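Local atomic coordinates of beta-glucuronidase (PDB entry 6XXW), a protein that probably hydrolyses beta-D-glucuronides, releasing glucuronic acid, as a member of glycoside hydrolase family 2. Residues P343-D353 with L398-V408. Numbering follows the deposited sequence.
Sequences PYSEEILFLAD and LIARDKNHPSV
D353 turns its carboxylate to H405-S407, which lead from the turn after helix 385-402 into strand 408-415, and takes three hydrogen bonds. OD2 receives a nearly straight bond from H405 ND1 (2.6 Å, 173°); OD2 lies in the imidazole plane, and ND1 meets it on the syn side, somewhat out of the carboxylate plane. OD1 is shared by the backbone N and OG of S407, which reach it from opposite faces; the hydroxyl, 2.8 Å from OD1, comes from the anti side and well out of plane, the N nearly in line with the C-O bond.

Aromatic and apolar contacts then fix the imidazole. L349 CB sits squarely over one face, 3.7 Å from the ring centroid, a CH-pi contact, while the CE1 edge points into the centre of the F350 ring in a T-shaped pair with planes at 79°. A352 CB packs on S407 CB.

Charge dominates the other end. Bent at chi3 (71°), R401 turns its guanidinium back to hold D402 side-on through NE and NH2, and NH2 also donates to Y344 O (2.7 Å). E346 lays CG over one guanidinium face; its OE1 forms a long salt bridge with NH1, out of the guanidinium plane.

Helices 346-355 and 385-402 of the TIM barrel domain are thus joined by a buried histidine-carboxylate pair, the aspartate probably polarising the imidazole, and by an arginine whose charge probably helps keep D402, E361 and, more distantly, E346 ionised.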
ATOM      1  N   PRO A 343     -26.641   4.517  19.674  1.00 19.40           N
ATOM      2  CA  PRO A 343     -27.303   3.221  19.537  1.00 16.91           C
ATOM      3  C   PRO A 343     -27.104   2.688  18.127  1.00 15.36           C
ATOM      4  O   PRO A 343     -27.132   3.442  17.147  1.00 18.36           O
ATOM      5  CB  PRO A 343     -28.777   3.537  19.832  1.00 18.67           C
ATOM      6  CG  PRO A 343     -28.715   4.805  20.681  1.00 20.01           C
ATOM      7  CD  PRO A 343     -27.573   5.580  20.105  1.00 16.74           C
ATOM      8  N   TYR A 344     -26.875   1.386  18.031  1.00 17.94           N
ATOM      9  CA  TYR A 344     -26.744   0.765  16.725  1.00 19.99           C
ATOM     10  C   TYR A 344     -28.114   0.284  16.244  1.00 20.08           C
ATOM     11  O   TYR A 344     -29.135   0.404  16.932  1.00 17.72           O
ATOM     12  CB  TYR A 344     -25.731  -0.385  16.758  1.00 18.55           C
ATOM     13  CG  TYR A 344     -24.273   0.035  16.891  1.00 19.16           C
ATOM     14  CD1 TYR A 344     -23.904   1.383  16.959  1.00 15.99           C
ATOM     15  CD2 TYR A 344     -23.257  -0.929  16.942  1.00 18.71           C
ATOM     16  CE1 TYR A 344     -22.542   1.759  17.095  1.00 17.88           C
ATOM     17  CE2 TYR A 344     -21.918  -0.567  17.074  1.00 20.62           C
ATOM     18  CZ  TYR A 344     -21.566   0.776  17.147  1.00 16.54           C
ATOM     19  OH  TYR A 344     -20.226   1.092  17.284  1.00 19.71           O
ATOM     20  N   SER A 345     -28.142  -0.240  15.026  1.00 16.69           N
ATOM     21  CA  SER A 345     -29.364  -0.828  14.507  1.00 22.10           C
ATOM     22  C   SER A 345     -29.801  -1.997  15.382  1.00 18.34           C
ATOM     23  O   SER A 345     -28.972  -2.725  15.943  1.00 16.70           O
ATOM     24  CB  SER A 345     -29.146  -1.307  13.076  1.00 23.01           C
ATOM     25  OG  SER A 345     -28.226  -2.381  13.069  1.00 24.04           O
ATOM     26  N   GLU A 346     -31.126  -2.174  15.486  1.00 19.12           N
ATOM     27  CA  GLU A 346     -31.677  -3.324  16.198  1.00 22.42           C
ATOM     28  C   GLU A 346     -31.136  -4.627  15.634  1.00 22.38           C
ATOM     29  O   GLU A 346     -30.897  -5.588  16.382  1.00 19.12           O
ATOM     30  CB  GLU A 346     -33.208  -3.302  16.116  1.00 25.45           C
ATOM     31  CG  GLU A 346     -33.825  -1.969  16.543  1.00 27.04           C
ATOM     32  CD  GLU A 346     -34.313  -1.096  15.383  1.00 33.18           C
ATOM     33  OE1 GLU A 346     -33.480  -0.691  14.527  1.00 27.92           O
ATOM     34  OE2 GLU A 346     -35.534  -0.788  15.355  1.00 32.01           O
ATOM     35  N   GLU A 347     -30.939  -4.671  14.310  1.00 18.31           N
ATOM     36  CA  GLU A 347     -30.379  -5.844  13.649  1.00 19.00           C
ATOM     37  C   GLU A 347     -29.081  -6.291  14.308  1.00 20.65           C
ATOM     38  O   GLU A 347     -28.865  -7.487  14.528  1.00 19.04           O
ATOM     39  CB  GLU A 347     -30.159  -5.524  12.165  1.00 24.28           C
ATOM     40  CG  GLU A 347     -31.432  -5.554  11.303  1.00 26.55           C
ATOM     41  CD  GLU A 347     -32.248  -4.254  11.331  1.00 34.66           C
ATOM     42  OE1 GLU A 347     -31.876  -3.295  12.048  1.00 22.65           O
ATOM     43  OE2 GLU A 347     -33.280  -4.198  10.621  1.00 37.38           O
ATOM     44  N   ILE A 348     -28.207  -5.344  14.662  1.00 17.91           N
ATOM     45  CA  ILE A 348     -26.940  -5.737  15.271  1.00 19.00           C
ATOM     46  C   ILE A 348     -27.163  -6.349  16.659  1.00 20.98           C
ATOM     47  O   ILE A 348     -26.468  -7.297  17.054  1.00 17.01           O
ATOM     48  CB  ILE A 348     -25.978  -4.537  15.306  1.00 19.08           C
ATOM     49  CG1 ILE A 348     -25.364  -4.349  13.913  1.00 18.89           C
ATOM     50  CG2 ILE A 348     -24.874  -4.744  16.370  1.00 21.13           C
ATOM     51  CD1 ILE A 348     -24.528  -3.068  13.794  1.00 25.67           C
ATOM     52  N   LEU A 349     -28.153  -5.852  17.407  1.00 15.86           N
ATOM     53  CA  LEU A 349     -28.412  -6.423  18.732  1.00 17.15           C
ATOM     54  C   LEU A 349     -29.027  -7.821  18.643  1.00 18.06           C
ATOM     55  O   LEU A 349     -28.713  -8.691  19.471  1.00 20.03           O
ATOM     56  CB  LEU A 349     -29.313  -5.489  19.552  1.00 18.69           C
ATOM     57  CG  LEU A 349     -28.673  -4.140  19.884  1.00 21.43           C
ATOM     58  CD1 LEU A 349     -29.552  -3.379  20.843  1.00 22.48           C
ATOM     59  CD2 LEU A 349     -27.294  -4.331  20.496  1.00 20.47           C
ATOM     60  N   PHE A 350     -29.906  -8.065  17.658  1.00 16.57           N
ATOM     61  CA  PHE A 350     -30.420  -9.422  17.467  1.00 16.94           C
ATOM     62  C   PHE A 350     -29.289 -10.384  17.130  1.00 19.71           C
ATOM     63  O   PHE A 350     -29.278 -11.531  17.596  1.00 18.38           O
ATOM     64  CB  PHE A 350     -31.483  -9.457  16.370  1.00 20.14           C
ATOM     65  CG  PHE A 350     -32.826  -8.959  16.813  1.00 23.43           C
ATOM     66  CD1 PHE A 350     -33.633  -9.732  17.641  1.00 23.93           C
ATOM     67  CD2 PHE A 350     -33.283  -7.711  16.411  1.00 21.71           C
ATOM     68  CE1 PHE A 350     -34.879  -9.266  18.057  1.00 21.87           C
ATOM     69  CE2 PHE A 350     -34.519  -7.239  16.830  1.00 21.87           C
ATOM     70  CZ  PHE A 350     -35.315  -8.020  17.653  1.00 23.74           C
ATOM     71  N   LEU A 351     -28.321  -9.929  16.324  1.00 17.56           N
ATOM     72  CA  LEU A 351     -27.157 -10.756  16.031  1.00 16.69           C
ATOM     73  C   LEU A 351     -26.297 -10.964  17.274  1.00 17.49           C
ATOM     74  O   LEU A 351     -25.815 -12.075  17.520  1.00 19.32           O
ATOM     75  CB  LEU A 351     -26.339 -10.128  14.900  1.00 17.47           C
ATOM     76  CG  LEU A 351     -26.980 -10.156  13.508  1.00 20.97           C
ATOM     77  CD1 LEU A 351     -26.112  -9.384  12.501  1.00 21.09           C
ATOM     78  CD2 LEU A 351     -27.157 -11.607  13.079  1.00 19.44           C
ATOM     79  N   ALA A 352     -26.090  -9.914  18.079  1.00 17.81           N
ATOM     80  CA  ALA A 352     -25.314 -10.116  19.297  1.00 16.69           C
ATOM     81  C   ALA A 352     -25.996 -11.130  20.212  1.00 21.83           C
ATOM     82  O   ALA A 352     -25.317 -11.944  20.859  1.00 16.53           O
ATOM     83  CB  ALA A 352     -25.078  -8.788  20.006  1.00 15.98           C
ATOM     84  N   ASP A 353     -27.341 -11.128  20.237  1.00 17.20           N
ATOM     85  CA  ASP A 353     -28.095 -12.153  20.966  1.00 18.23           C
ATOM     86  C   ASP A 353     -27.775 -13.553  20.441  1.00 21.57           C
ATOM     87  O   ASP A 353     -27.591 -14.497  21.221  1.00 19.97           O
ATOM     88  CB  ASP A 353     -29.614 -11.916  20.852  1.00 16.28           C
ATOM     89  CG  ASP A 353     -30.101 -10.588  21.476  1.00 22.21           C
ATOM     90  OD1 ASP A 353     -29.386  -9.938  22.296  1.00 21.84           O
ATOM     91  OD2 ASP A 353     -31.258 -10.204  21.142  1.00 20.26           O
ATOM     92  N   LEU A 398     -34.196   4.731  23.937  1.00 19.42           N
ATOM     93  CA  LEU A 398     -33.200   3.678  23.774  1.00 18.27           C
ATOM     94  C   LEU A 398     -33.543   2.469  24.632  1.00 19.31           C
ATOM     95  O   LEU A 398     -33.525   1.330  24.158  1.00 19.14           O
ATOM     96  CB  LEU A 398     -31.824   4.232  24.134  1.00 20.15           C
ATOM     97  CG  LEU A 398     -30.660   3.255  24.254  1.00 20.20           C
ATOM     98  CD1 LEU A 398     -30.421   2.526  22.938  1.00 18.96           C
ATOM     99  CD2 LEU A 398     -29.407   4.005  24.704  1.00 18.10           C
ATOM    100  N   ILE A 399     -33.874   2.702  25.899  1.00 18.39           N
ATOM    101  CA  ILE A 399     -34.254   1.598  26.766  1.00 21.66           C
ATOM    102  C   ILE A 399     -35.558   0.965  26.289  1.00 20.27           C
ATOM    103  O   ILE A 399     -35.709  -0.261  26.314  1.00 20.14           O
ATOM    104  CB  ILE A 399     -34.324   2.093  28.224  1.00 20.65           C
ATOM    105  CG1 ILE A 399     -32.906   2.478  28.681  1.00 25.25           C
ATOM    106  CG2 ILE A 399     -34.949   1.038  29.131  1.00 23.42           C
ATOM    107  CD1 ILE A 399     -32.840   3.143  30.037  1.00 32.17           C
ATOM    108  N   ALA A 400     -36.515   1.778  25.823  1.00 23.05           N
ATOM    109  CA  ALA A 400     -37.759   1.206  25.308  1.00 18.72           C
ATOM    110  C   ALA A 400     -37.492   0.301  24.111  1.00 20.17           C
ATOM    111  O   ALA A 400     -38.160  -0.727  23.932  1.00 19.60           O
ATOM    112  CB  ALA A 400     -38.747   2.318  24.934  1.00 22.24           C
ATOM    113  N   ARG A 401     -36.515   0.659  23.274  1.00 16.64           N
ATOM    114  CA  ARG A 401     -36.241  -0.171  22.107  1.00 18.83           C
ATOM    115  C   ARG A 401     -35.540  -1.466  22.496  1.00 19.70           C
ATOM    116  O   ARG A 401     -35.888  -2.537  21.988  1.00 19.70           O
ATOM    117  CB  ARG A 401     -35.400   0.590  21.086  1.00 19.13           C
ATOM    118  CG  ARG A 401     -35.378  -0.078  19.712  1.00 18.64           C
ATOM    119  CD  ARG A 401     -34.301   0.526  18.827  1.00 18.77           C
ATOM    120  NE  ARG A 401     -32.955   0.155  19.271  1.00 21.95           N
ATOM    121  CZ  ARG A 401     -31.837   0.496  18.642  1.00 20.27           C
ATOM    122  NH1 ARG A 401     -31.889   1.203  17.516  1.00 19.93           N
ATOM    123  NH2 ARG A 401     -30.666   0.125  19.141  1.00 19.38           N
ATOM    124  N   ASP A 402     -34.555  -1.394  23.395  1.00 15.45           N
ATOM    125  CA  ASP A 402     -33.593  -2.479  23.556  1.00 19.39           C
ATOM    126  C   ASP A 402     -33.689  -3.212  24.886  1.00 20.32           C
ATOM    127  O   ASP A 402     -32.886  -4.125  25.127  1.00 20.09           O
ATOM    128  CB  ASP A 402     -32.174  -1.933  23.346  1.00 17.05           C
ATOM    129  CG  ASP A 402     -31.958  -1.461  21.920  1.00 24.17           C
ATOM    130  OD1 ASP A 402     -32.784  -1.821  21.052  1.00 19.70           O
ATOM    131  OD2 ASP A 402     -30.989  -0.736  21.645  1.00 27.09           O
ATOM    132  N   LYS A 403     -34.679  -2.882  25.726  1.00 19.29           N
ATOM    133  CA  LYS A 403     -34.765  -3.440  27.075  1.00 18.72           C
ATOM    134  C   LYS A 403     -34.831  -4.964  27.111  1.00 15.69           C
ATOM    135  O   LYS A 403     -34.476  -5.551  28.140  1.00 20.00           O
ATOM    136  CB  LYS A 403     -36.001  -2.884  27.808  1.00 16.82           C
ATOM    137  CG  LYS A 403     -37.316  -3.103  27.014  1.00 18.92           C
ATOM    138  CD  LYS A 403     -38.525  -2.544  27.727  1.00 26.00           C
ATOM    139  CE  LYS A 403     -39.809  -2.752  26.913  1.00 23.14           C
ATOM    140  NZ  LYS A 403     -40.019  -1.754  25.827  1.00 36.16           N
ATOM    141  N   ASN A 404     -35.278  -5.623  26.036  1.00 17.12           N
ATOM    142  CA  ASN A 404     -35.464  -7.078  26.041  1.00 17.68           C
ATOM    143  C   ASN A 404     -34.333  -7.864  25.361  1.00 23.39           C
ATOM    144  O   ASN A 404     -34.444  -9.089  25.224  1.00 19.85           O
ATOM    145  CB  ASN A 404     -36.807  -7.435  25.397  1.00 22.23           C
ATOM    146  CG  ASN A 404     -37.975  -6.877  26.189  1.00 18.58           C
ATOM    147  OD1 ASN A 404     -37.910  -6.811  27.409  1.00 18.61           O
ATOM    148  ND2 ASN A 404     -39.024  -6.440  25.496  1.00 21.86           N
ATOM    149  N   HIS A 405     -33.241  -7.211  24.961  1.00 21.50           N
ATOM    150  CA  HIS A 405     -32.120  -7.930  24.360  1.00 19.63           C
ATOM    151  C   HIS A 405     -31.207  -8.467  25.457  1.00 20.17           C
ATOM    152  O   HIS A 405     -30.704  -7.678  26.272  1.00 19.49           O
ATOM    153  CB  HIS A 405     -31.325  -7.022  23.427  1.00 20.27           C
ATOM    154  CG  HIS A 405     -31.995  -6.769  22.114  1.00 20.11           C
ATOM    155  ND1 HIS A 405     -32.084  -7.730  21.127  1.00 22.46           N
ATOM    156  CD2 HIS A 405     -32.614  -5.668  21.625  1.00 23.56           C
ATOM    157  CE1 HIS A 405     -32.728  -7.232  20.086  1.00 21.53           C
ATOM    158  NE2 HIS A 405     -33.059  -5.982  20.362  1.00 25.69           N
ATOM    159  N   PRO A 406     -30.953  -9.774  25.512  1.00 19.91           N
ATOM    160  CA  PRO A 406     -29.980 -10.277  26.497  1.00 19.46           C
ATOM    161  C   PRO A 406     -28.567  -9.747  26.273  1.00 16.94           C
ATOM    162  O   PRO A 406     -27.800  -9.613  27.236  1.00 15.91           O
ATOM    163  CB  PRO A 406     -30.055 -11.808  26.318  1.00 15.52           C
ATOM    164  CG  PRO A 406     -30.530 -12.003  24.898  1.00 22.52           C
ATOM    165  CD  PRO A 406     -31.461 -10.832  24.615  1.00 18.04           C
ATOM    166  N   SER A 407     -28.219  -9.406  25.032  1.00 15.73           N
ATOM    167  CA  SER A 407     -26.852  -9.000  24.717  1.00 14.02           C
ATOM    168  C   SER A 407     -26.489  -7.652  25.334  1.00 15.76           C
ATOM    169  O   SER A 407     -25.315  -7.429  25.660  1.00 16.89           O
ATOM    170  CB  SER A 407     -26.654  -8.955  23.198  1.00 19.28           C
ATOM    171  OG  SER A 407     -27.479  -7.955  22.593  1.00 19.58           O
ATOM    172  N   VAL A 408     -27.454  -6.738  25.493  1.00 18.57           N
ATOM    173  CA  VAL A 408     -27.154  -5.472  26.156  1.00 15.77           C
ATOM    174  C   VAL A 408     -26.993  -5.727  27.651  1.00 17.19           C
ATOM    175  O   VAL A 408     -27.936  -6.157  28.332  1.00 16.30           O
ATOM    176  CB  VAL A 408     -28.248  -4.422  25.905  1.00 16.67           C
ATOM    177  CG1 VAL A 408     -27.896  -3.114  26.663  1.00 15.89           C
ATOM    178  CG2 VAL A 408     -28.457  -4.153  24.429  1.00 15.23           C
TER